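Local atomic coordinates of 2-dehydropantoate 2-reductase (Bacillus subtilis, PDB entry 3EGO), a protein that probably catalyses the NADPH-dependent reduction of ketopantoate (2-dehydropantoate) to pantoate, a step on the way to pantothenate. Residues C17-Y20 and L21-H25; V83-S86 and L87-I90; M212-V215 and F216-A219; K230-E233 and R234-A237. One frame throughout, in Å; residues are numbered along the deposited sequence.

Interaction 1. Residues C17-Y20 and L21-H25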
loop_
_atom_site.group_PDB
_atom_site.type_symbol
_atom_site.label_atom_id
_atom_site.label_comp_id
_atom_site.label_asym_id
_atom_site.label_seq_id
_atom_site.Cartn_x
_atom_site.Cartn_y
_atom_site.Cartn_z
ATOM N N CYS A 17 -17.701 5.982 28.254
ATOM C CA CYS A 17 -18.823 6.881 28.503
ATOM C C CYS A 17 -19.790 6.263 29.518
ATOM O O CYS A 17 -20.340 6.944 30.366
ATOM C CB CYS A 17 -19.604 7.134 27.197
ATOM S SG CYS A 17 -18.698 8.142 25.995
ATOM N N ALA A 18 -20.020 4.956 29.408
ATOM C CA ALA A 18 -20.974 4.305 30.319
ATOM C C ALA A 18 -20.463 4.414 31.751
ATOM O O ALA A 18 -21.223 4.742 32.632
ATOM C CB ALA A 18 -21.148 2.832 29.914
ATOM N N TYR A 19 -19.171 4.167 31.985
ATOM C CA TYR A 19 -18.659 4.284 33.330
ATOM C C TYR A 19 -18.899 5.697 33.923
ATOM O O TYR A 19 -19.467 5.907 35.026
ATOM C CB TYR A 19 -17.156 3.921 33.412
ATOM C CG TYR A 19 -16.705 4.200 34.840
ATOM C CD1 TYR A 19 -16.999 3.295 35.865
ATOM C CD2 TYR A 19 -16.093 5.408 35.180
ATOM C CE1 TYR A 19 -16.650 3.576 37.173
ATOM C CE2 TYR A 19 -15.754 5.694 36.452
ATOM C CZ TYR A 19 -16.058 4.777 37.456
ATOM O OH TYR A 19 -15.713 5.078 38.750
ATOM N N TYR A 20 -18.493 6.703 33.176
ATOM C CA TYR A 20 -18.490 8.001 33.758
ATOM C C TYR A 20 -19.878 8.589 33.848
ATOM O O TYR A 20 -20.169 9.306 34.816
ATOM C CB TYR A 20 -17.509 8.918 33.005
ATOM C CG TYR A 20 -16.065 8.723 33.375
ATOM C CD1 TYR A 20 -15.169 8.142 32.483
ATOM C CD2 TYR A 20 -15.585 9.167 34.607
ATOM C CE1 TYR A 20 -13.830 7.994 32.801
ATOM C CE2 TYR A 20 -14.257 9.027 34.936
ATOM C CZ TYR A 20 -13.377 8.431 34.017
ATOM O OH TYR A 20 -12.027 8.290 34.331
ATOM N N LEU A 21 -20.748 8.306 32.870
ATOM C CA LEU A 21 -22.121 8.861 32.917
ATOM C C LEU A 21 -22.972 8.123 33.975
ATOM O O LEU A 21 -23.847 8.715 34.599
ATOM C CB LEU A 21 -22.809 8.799 31.546
ATOM C CG LEU A 21 -22.132 9.723 30.495
ATOM C CD1 LEU A 21 -22.641 9.454 29.046
ATOM C CD2 LEU A 21 -22.328 11.202 30.927
ATOM N N SER A 22 -22.641 6.865 34.224
ATOM C CA SER A 22 -23.291 6.085 35.303
ATOM C C SER A 22 -23.100 6.731 36.682
ATOM O O SER A 22 -23.885 6.471 37.598
ATOM C CB SER A 22 -22.732 4.674 35.337
ATOM O OG SER A 22 -21.541 4.640 36.113
ATOM N N LEU A 23 -22.089 7.580 36.843
ATOM C CA LEU A 23 -21.878 8.264 38.123
ATOM C C LEU A 23 -22.964 9.264 38.448
ATOM O O LEU A 23 -23.085 9.655 39.593
ATOM C CB LEU A 23 -20.518 8.984 38.189
ATOM C CG LEU A 23 -19.263 8.117 37.986
ATOM C CD1 LEU A 23 -18.054 9.017 37.869
ATOM C CD2 LEU A 23 -19.060 7.169 39.134
ATOM N N TYR A 24 -23.746 9.658 37.432
ATOM C CA TYR A 24 -24.733 10.702 37.558
ATOM C C TYR A 24 -26.071 10.274 37.042
ATOM O O TYR A 24 -27.082 10.891 37.366
ATOM C CB TYR A 24 -24.275 11.982 36.827
ATOM C CG TYR A 24 -23.081 12.583 37.478
ATOM C CD1 TYR A 24 -21.800 12.263 37.040
ATOM C CD2 TYR A 24 -23.214 13.399 38.609
ATOM C CE1 TYR A 24 -20.702 12.784 37.651
ATOM C CE2 TYR A 24 -22.101 13.924 39.233
ATOM C CZ TYR A 24 -20.845 13.614 38.742
ATOM O OH TYR A 24 -19.714 14.095 39.361
ATOM N N HIS A 25 -26.110 9.237 36.222
ATOM C CA HIS A 25 -27.346 8.899 35.558
ATOM C C HIS A 25 -27.570 7.387 35.493
ATOM O O HIS A 25 -26.676 6.627 35.782
ATOM C CB HIS A 25 -27.355 9.424 34.125
ATOM C CG HIS A 25 -27.147 10.901 34.002
ATOM N ND1 HIS A 25 -28.088 11.823 34.420
ATOM C CD2 HIS A 25 -26.123 11.618 33.467
ATOM C CE1 HIS A 25 -27.643 13.044 34.172
ATOM N NE2 HIS A 25 -26.450 12.949 33.606
#

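Interaction 2. Residues V83-S86 and L87-I90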
loop_
_atom_site.group_PDB
_atom_site.type_symbol
_atom_site.label_atom_id
_atom_site.label_comp_id
_atom_site.label_asym_id
_atom_site.label_seq_id
_atom_site.Cartn_x
_atom_site.Cartn_y
_atom_site.Cartn_z
ATOM N N VAL A 83 -28.208 0.874 13.284
ATOM C CA VAL A 83 -28.533 1.854 14.315
ATOM C C VAL A 83 -29.606 2.830 13.845
ATOM O O VAL A 83 -30.612 3.025 14.542
ATOM C CB VAL A 83 -27.276 2.654 14.745
ATOM C CG1 VAL A 83 -27.639 3.700 15.798
ATOM C CG2 VAL A 83 -26.227 1.714 15.290
ATOM N N PHE A 84 -29.386 3.432 12.674
ATOM C CA PHE A 84 -30.323 4.391 12.093
ATOM C C PHE A 84 -31.702 3.777 11.986
ATOM O O PHE A 84 -32.706 4.447 12.235
ATOM C CB PHE A 84 -29.869 4.851 10.696
ATOM C CG PHE A 84 -28.789 5.906 10.720
ATOM C CD1 PHE A 84 -28.993 7.110 11.378
ATOM C CD2 PHE A 84 -27.573 5.691 10.098
ATOM C CE1 PHE A 84 -28.009 8.070 11.422
ATOM C CE2 PHE A 84 -26.564 6.660 10.138
ATOM C CZ PHE A 84 -26.786 7.845 10.797
ATOM N N SER A 85 -31.740 2.491 11.625
ATOM C CA SER A 85 -33.010 1.761 11.443
ATOM C C SER A 85 -33.773 1.602 12.752
ATOM O O SER A 85 -35.004 1.709 12.787
ATOM C CB SER A 85 -32.767 0.401 10.785
ATOM O OG SER A 85 -32.573 0.547 9.388
ATOM N N SER A 86 -33.049 1.350 13.834
ATOM C CA SER A 86 -33.665 1.361 15.152
ATOM C C SER A 86 -34.081 2.769 15.551
ATOM O O SER A 86 -35.111 2.962 16.192
ATOM C CB SER A 86 -32.720 0.808 16.201
ATOM O OG SER A 86 -32.154 -0.413 15.759
ATOM N N LEU A 87 -33.282 3.755 15.167
ATOM C CA LEU A 87 -33.516 5.116 15.645
ATOM C C LEU A 87 -34.823 5.692 15.078
ATOM O O LEU A 87 -35.289 6.751 15.500
ATOM C CB LEU A 87 -32.303 6.015 15.350
ATOM C CG LEU A 87 -31.015 5.630 16.110
ATOM C CD1 LEU A 87 -29.943 6.692 15.949
ATOM C CD2 LEU A 87 -31.280 5.375 17.574
ATOM N N GLU A 88 -35.419 4.970 14.136
ATOM C CA GLU A 88 -36.693 5.379 13.549
ATOM C C GLU A 88 -37.912 4.828 14.298
ATOM O O GLU A 88 -38.995 5.409 14.245
ATOM C CB GLU A 88 -36.740 4.997 12.075
ATOM C CG GLU A 88 -35.713 5.743 11.230
ATOM C CD GLU A 88 -35.307 4.968 9.987
ATOM O OE1 GLU A 88 -35.661 3.773 9.907
ATOM O OE2 GLU A 88 -34.633 5.540 9.098
ATOM N N ARG A 89 -37.733 3.731 15.019
ATOM C CA ARG A 89 -38.847 3.078 15.697
ATOM C C ARG A 89 -38.999 3.461 17.170
ATOM O O ARG A 89 -39.761 2.832 17.913
ATOM C CB ARG A 89 -38.721 1.559 15.548
ATOM C CG ARG A 89 -38.730 1.111 14.095
ATOM C CD ARG A 89 -38.393 -0.357 13.947
ATOM N NE ARG A 89 -37.413 -0.525 12.882
ATOM C CZ ARG A 89 -37.717 -0.657 11.598
ATOM N NH1 ARG A 89 -38.986 -0.667 11.206
ATOM N NH2 ARG A 89 -36.748 -0.785 10.704
ATOM N N ILE A 90 -38.274 4.490 17.595
ATOM C CA ILE A 90 -38.383 4.978 18.961
ATOM C C ILE A 90 -38.895 6.414 18.976
ATOM O O ILE A 90 -38.891 7.101 17.954
ATOM C CB ILE A 90 -37.019 4.946 19.687
ATOM C CG1 ILE A 90 -35.940 5.573 18.808
ATOM C CG2 ILE A 90 -36.656 3.522 20.078
ATOM C CD1 ILE A 90 -34.597 5.698 19.499
HETATM O O HOH W 1 -34.665 1.874 8.583
#

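Interaction 3. Residues M212-V215 and F216-A219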
loop_
_atom_site.group_PDB
_atom_site.type_symbol
_atom_site.label_atom_id
_atom_site.label_comp_id
_atom_site.label_asym_id
_atom_site.label_seq_id
_atom_site.Cartn_x
_atom_site.Cartn_y
_atom_site.Cartn_z
ATOM N N MET A 212 2.659 13.604 2.635
ATOM C CA MET A 212 1.618 14.097 3.567
ATOM C C MET A 212 1.108 15.507 3.225
ATOM O O MET A 212 -0.090 15.772 3.266
ATOM C CB MET A 212 2.103 14.054 5.037
ATOM C CG MET A 212 0.924 13.986 6.059
ATOM S SD MET A 212 1.339 13.706 7.813
ATOM C CE MET A 212 2.579 14.942 8.083
ATOM N N LYS A 213 2.025 16.412 2.899
ATOM C CA LYS A 213 1.638 17.792 2.555
ATOM C C LYS A 213 0.712 17.820 1.353
ATOM O O LYS A 213 -0.275 18.573 1.318
ATOM C CB LYS A 213 2.874 18.633 2.289
ATOM C CG LYS A 213 2.681 20.121 2.560
ATOM C CD LYS A 213 3.893 20.894 2.111
ATOM C CE LYS A 213 3.635 22.395 2.208
ATOM N NZ LYS A 213 4.949 23.115 2.211
ATOM N N LEU A 214 1.024 16.987 0.352
ATOM C CA LEU A 214 0.182 16.872 -0.837
ATOM C C LEU A 214 -1.211 16.378 -0.481
ATOM O O LEU A 214 -2.219 16.841 -1.029
ATOM C CB LEU A 214 0.834 15.928 -1.867
ATOM C CG LEU A 214 2.078 16.425 -2.606
ATOM C CD1 LEU A 214 2.612 15.329 -3.516
ATOM C CD2 LEU A 214 1.728 17.697 -3.392
ATOM N N VAL A 215 -1.271 15.396 0.423
ATOM C CA VAL A 215 -2.563 14.944 0.930
ATOM C C VAL A 215 -3.248 16.089 1.716
ATOM O O VAL A 215 -4.420 16.368 1.526
ATOM C CB VAL A 215 -2.410 13.695 1.829
ATOM C CG1 VAL A 215 -3.724 13.334 2.479
ATOM C CG2 VAL A 215 -1.920 12.502 0.961
ATOM N N PHE A 216 -2.493 16.756 2.578
ATOM C CA PHE A 216 -3.097 17.873 3.352
ATOM C C PHE A 216 -3.760 18.924 2.412
ATOM O O PHE A 216 -4.908 19.365 2.598
ATOM C CB PHE A 216 -2.012 18.534 4.199
ATOM C CG PHE A 216 -2.494 19.765 4.907
ATOM C CD1 PHE A 216 -3.131 19.654 6.135
ATOM C CD2 PHE A 216 -2.344 21.025 4.331
ATOM C CE1 PHE A 216 -3.605 20.795 6.795
ATOM C CE2 PHE A 216 -2.811 22.169 4.994
ATOM C CZ PHE A 216 -3.439 22.036 6.216
ATOM N N GLN A 217 -3.022 19.310 1.375
ATOM C CA GLN A 217 -3.500 20.343 0.459
ATOM C C GLN A 217 -4.814 19.977 -0.179
ATOM O O GLN A 217 -5.689 20.829 -0.283
ATOM C CB GLN A 217 -2.438 20.690 -0.589
ATOM C CG GLN A 217 -1.163 21.277 0.051
ATOM C CD GLN A 217 -0.061 21.584 -0.952
ATOM O OE1 GLN A 217 0.742 22.500 -0.734
ATOM N NE2 GLN A 217 -0.025 20.832 -2.068
ATOM N N GLU A 218 -4.975 18.719 -0.607
ATOM C CA GLU A 218 -6.259 18.284 -1.149
ATOM C C GLU A 218 -7.363 18.343 -0.106
ATOM O O GLU A 218 -8.453 18.865 -0.347
ATOM C CB GLU A 218 -6.180 16.835 -1.672
ATOM C CG GLU A 218 -5.085 16.596 -2.667
ATOM C CD GLU A 218 -5.048 15.167 -3.216
ATOM O OE1 GLU A 218 -5.609 14.233 -2.589
ATOM O OE2 GLU A 218 -4.447 14.992 -4.285
ATOM N N ALA A 219 -7.109 17.725 1.039
ATOM C CA ALA A 219 -8.128 17.625 2.078
ATOM C C ALA A 219 -8.511 19.003 2.558
ATOM O O ALA A 219 -9.687 19.302 2.719
ATOM C CB ALA A 219 -7.594 16.797 3.265
HETATM O O HOH W 2 -2.027 18.424 -3.298
#

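Interaction 4. Residues K230-E233 and R234-A237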
loop_
_atom_site.group_PDB
_atom_site.type_symbol
_atom_site.label_atom_id
_atom_site.label_comp_id
_atom_site.label_asym_id
_atom_site.label_seq_id
_atom_site.Cartn_x
_atom_site.Cartn_y
_atom_site.Cartn_z
ATOM N N LYS A 230 -2.165 27.127 9.859
ATOM C CA LYS A 230 -2.304 26.692 11.241
ATOM C C LYS A 230 -2.682 25.218 11.293
ATOM O O LYS A 230 -2.137 24.463 12.097
ATOM C CB LYS A 230 -3.353 27.543 11.949
ATOM C CG LYS A 230 -3.816 27.018 13.301
ATOM C CD LYS A 230 -5.070 27.757 13.775
ATOM C CE LYS A 230 -5.384 27.477 15.241
ATOM N NZ LYS A 230 -5.320 26.018 15.559
ATOM N N ALA A 231 -3.598 24.804 10.415
ATOM C CA ALA A 231 -3.984 23.397 10.358
ATOM C C ALA A 231 -2.805 22.499 9.970
ATOM O O ALA A 231 -2.617 21.443 10.579
ATOM C CB ALA A 231 -5.170 23.182 9.466
ATOM N N TRP A 232 -1.986 22.931 9.010
ATOM C CA TRP A 232 -0.785 22.164 8.641
ATOM C C TRP A 232 0.188 22.017 9.806
ATOM O O TRP A 232 0.800 20.954 9.993
ATOM C CB TRP A 232 -0.075 22.788 7.420
ATOM C CG TRP A 232 1.218 22.095 6.983
ATOM C CD1 TRP A 232 2.434 22.694 6.756
ATOM C CD2 TRP A 232 1.412 20.696 6.706
ATOM N NE1 TRP A 232 3.365 21.759 6.362
ATOM C CE2 TRP A 232 2.762 20.527 6.325
ATOM C CE3 TRP A 232 0.577 19.575 6.740
ATOM C CZ2 TRP A 232 3.289 19.286 5.987
ATOM C CZ3 TRP A 232 1.101 18.351 6.404
ATOM C CH2 TRP A 232 2.445 18.210 6.041
ATOM N N GLU A 233 0.353 23.080 10.594
ATOM C CA GLU A 233 1.286 23.016 11.722
ATOM C C GLU A 233 0.829 21.971 12.721
ATOM O O GLU A 233 1.625 21.168 13.205
ATOM C CB GLU A 233 1.439 24.387 12.401
ATOM C CG GLU A 233 2.345 25.333 11.628
ATOM C CD GLU A 233 1.851 26.778 11.629
ATOM O OE1 GLU A 233 1.209 27.207 12.626
ATOM O OE2 GLU A 233 2.112 27.482 10.620
ATOM N N ARG A 234 -0.470 21.986 12.966
ATOM C CA ARG A 234 -1.186 21.088 13.874
ATOM C C ARG A 234 -1.006 19.626 13.493
ATOM O O ARG A 234 -0.594 18.798 14.315
ATOM C CB ARG A 234 -2.668 21.462 13.844
ATOM C CG ARG A 234 -3.577 20.685 14.769
ATOM C CD ARG A 234 -5.003 21.260 14.720
ATOM N NE ARG A 234 -6.051 20.237 14.821
ATOM C CZ ARG A 234 -6.010 19.172 15.630
ATOM N NH1 ARG A 234 -4.972 18.970 16.438
ATOM N NH2 ARG A 234 -7.021 18.301 15.644
ATOM N N VAL A 235 -1.297 19.315 12.234
ATOM C CA VAL A 235 -1.053 17.969 11.684
ATOM C C VAL A 235 0.354 17.499 12.046
ATOM O O VAL A 235 0.553 16.409 12.586
ATOM C CB VAL A 235 -1.270 17.953 10.129
ATOM C CG1 VAL A 235 -0.814 16.623 9.503
ATOM C CG2 VAL A 235 -2.739 18.255 9.752
ATOM N N GLN A 236 1.350 18.326 11.753
ATOM C CA GLN A 236 2.732 17.962 12.067
ATOM C C GLN A 236 2.958 17.904 13.566
ATOM O O GLN A 236 3.676 17.020 14.075
ATOM C CB GLN A 236 3.695 18.959 11.449
ATOM C CG GLN A 236 3.599 19.044 9.956
ATOM C CD GLN A 236 4.358 20.238 9.428
ATOM O OE1 GLN A 236 3.758 21.268 9.089
ATOM N NE2 GLN A 236 5.686 20.127 9.389
ATOM N N ALA A 237 2.347 18.856 14.261
ATOM C CA ALA A 237 2.346 18.872 15.723
ATOM C C ALA A 237 1.847 17.550 16.316
ATOM O O ALA A 237 2.533 16.974 17.169
ATOM C CB ALA A 237 1.522 20.037 16.233
#

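Interaction 1. Residues C17-Y20 and L21-H25
Leu23 sets one methyl against each of the paired rings of Tyr19 and Tyr20 near the C-terminal part of helix 12-22, the helix of the first beta-alpha-beta unit of the Rossmann-type domain. CD1 comes down beside the Tyr20 ring, 4.1 Å from its CD2, and the two side chains run the same way. CD2 takes the other tyrosine, crossing near the phenol end of Tyr19 at 4.2 Å from CZ. The tyrosine rings also meet, CD2 of Tyr19 sitting over the centre of the Tyr20 ring. Tyr20 OH is held by His136 and Lys49. On another side of the helix the branch of Leu21 fills the hollow next to Cys17, CD1 lying 4.2 Å from CB of Cys17, and both lean on Ile7 of strand 4-8. Val13, one of the probable NADP-binding residues, is close to Cys17. The helical bond from Leu21 N to Cys17 O is 2.9 Å long, while Leu23 N reaches only three residues back, to Tyr20 O, over a longer 3.3 Å. Ser22 folds its hydroxyl back between its own backbone N and carbonyl carbon (chi1 85°), which lets OG donate to the carbonyl O of Tyr19 at 2.7 Å.

Interaction 2. Residues V83-S86 and L87-I90
The backbone leaves helix 80-86 with the helical bond Leu87 N to Val83 O at 2.8 Å, followed by a type I beta turn from Ser86 to Arg89 in which Arg89 N reaches Ser86 O at 3.0 Å. The donor of the turn bond stands well above the plane of the Ser86 carbonyl, whereas the helical one lies in the plane of its acceptor. Along the inner side, Val83 and Leu87 run side by side in the same direction, CG1 of Val83 meeting CD1 of Leu87 at 3.8 Å. Val83 brings that methyl round by setting CG1 anti to the backbone N (chi1 179°), while its CG2 lies beside the N.

The outer side is polar. A water molecule bridges Ser85 and Glu88, 2.6 Å from Ser85 OG and donating to Glu88 OE1 at 2.5 Å, so that hydroxyl and carboxylate are coupled without touching. The Arg89 chain bends at chi3 and carries its guanidinium back over the preceding turn, NE coming to 3.3 Å from the carbonyl O of Ser85. Ser86 OG turns back to the carbonyl of Ser82.

In the domain, Leu87 and Ile90 press on Leu71 of strand 70-73 and on Ile64, Phe84 meets Trp111 edge-to-face and packs on helix 103-109, and the carbonyl of Leu87 receives a hydrogen bond from His115 NE2 in the loop that leads to strand 94-97.

Interaction 3. Residues M212-V215 and F216-A219
Phe216 and Met212 are joined by a short backbone bond, Phe216 N to Met212 O at 2.7 Å, on the buried face of helix 206-223. One residue on, Gln217 N reaches Lys213 O at 2.8 Å, and Ala219 N donates to Val215 O through an almost straight N-H...O bond (176°). The link from Glu218 N to Leu214 O is weak at 3.4 Å. CB of Phe216 rests 3.4 Å from the carbonyl O of Lys213, and with CG anti to the backbone N (chi1 174°) the ring swings off the turn into the neighbouring helices. The compact part of this contact is therefore backbone and CB atoms, while the large side chains mostly spend themselves on other helices.

Toward solvent the fit is slacker. The extended Gln217 side chain crosses those of Lys213 and Leu214 at a slant, its CG close over the Lys213 carbonyl. Across the turn its amide lies near carbon atoms, NE2 3.8 Å from Leu214 CD2 and OE1 4.1 Å from Lys213 CE. A water donates to Leu214 O at 2.8 Å and takes a weak bond from Gln217 NE2, adding to the weak helical bond at that carbonyl.

The helix belongs to the all-helical C-terminal domain. Phe216 and Ala219 lean on Ile183 of helix 174-195, Phe216 also reaches Ala231 and Val235 of helix 228-241, Glu218 binds His281 and the backbone N of Leu282 at the start of helix 280-291, and Leu214 packs against His281 of the second subunit.

Interaction 4. Residues K230-E233 and R234-A237
Gln236 lies across the indole of Trp232 one helical turn back, its CG over the six-membered ring at 4.0 Å from the centroid and only 11° off the ring normal, a CH-pi contact. Further out, CD of Gln236 sits 3.4 Å above the indole plane, displaced toward the rim, and the amide is inclined to the ring by 32°. The amide's N and O may be exchanged, so no polar contact to the indole is assigned. With CG anti to the backbone N (chi1 178°), the indole of Trp232 is carried forward along the helix, one face toward Gln236. Val235 comes to the same ring obliquely, CG1 lying 4.0 Å from CZ3.

These side chains occupy one flank of helix 228-241, an alpha-helix of the C-terminal domain. Its regular bonds include Val235 N to Ala231 O at 3.0 Å and a shorter one from Ala237 N to Glu233 O at 2.6 Å. The N-terminal end is helped by Asn227, whose OD1 accepts from Lys230 N.

Arg234 starts out beside the carbonyls of Lys230 and Ala231, CB being 3.3 Å from Ala231 O, but its outer chain bends at chi3 and departs from the turn. There NH2 binds the carbonyl O of Gly180, next in sequence to Lys181, the probable proton donor, whose side chain is about 5 Å from that of Arg234.

In the fold
From the N terminus the four contacts come strictly in series, each within one continuous stretch, so none encloses a loop, nests in another or crosses it. Interaction 1 ends the first Rossmann helix and leads into strand 26-30; interaction 2 ends helix 80-86 and leads toward strand 94-97. Their nearest atoms are about 14 Å apart, within the probable nucleotide-binding domain. Interactions 3 and 4 belong to the helical C-terminal domain, the centre of interaction 3 lying about 39 Å from that of interaction 1. They sit on successive helices, 206-223 and 228-241, and touch directly: Phe216 CZ comes within 3.3 Å of Trp232 N, and Met212 CE meets Trp232 CH2 at 3.9 Å.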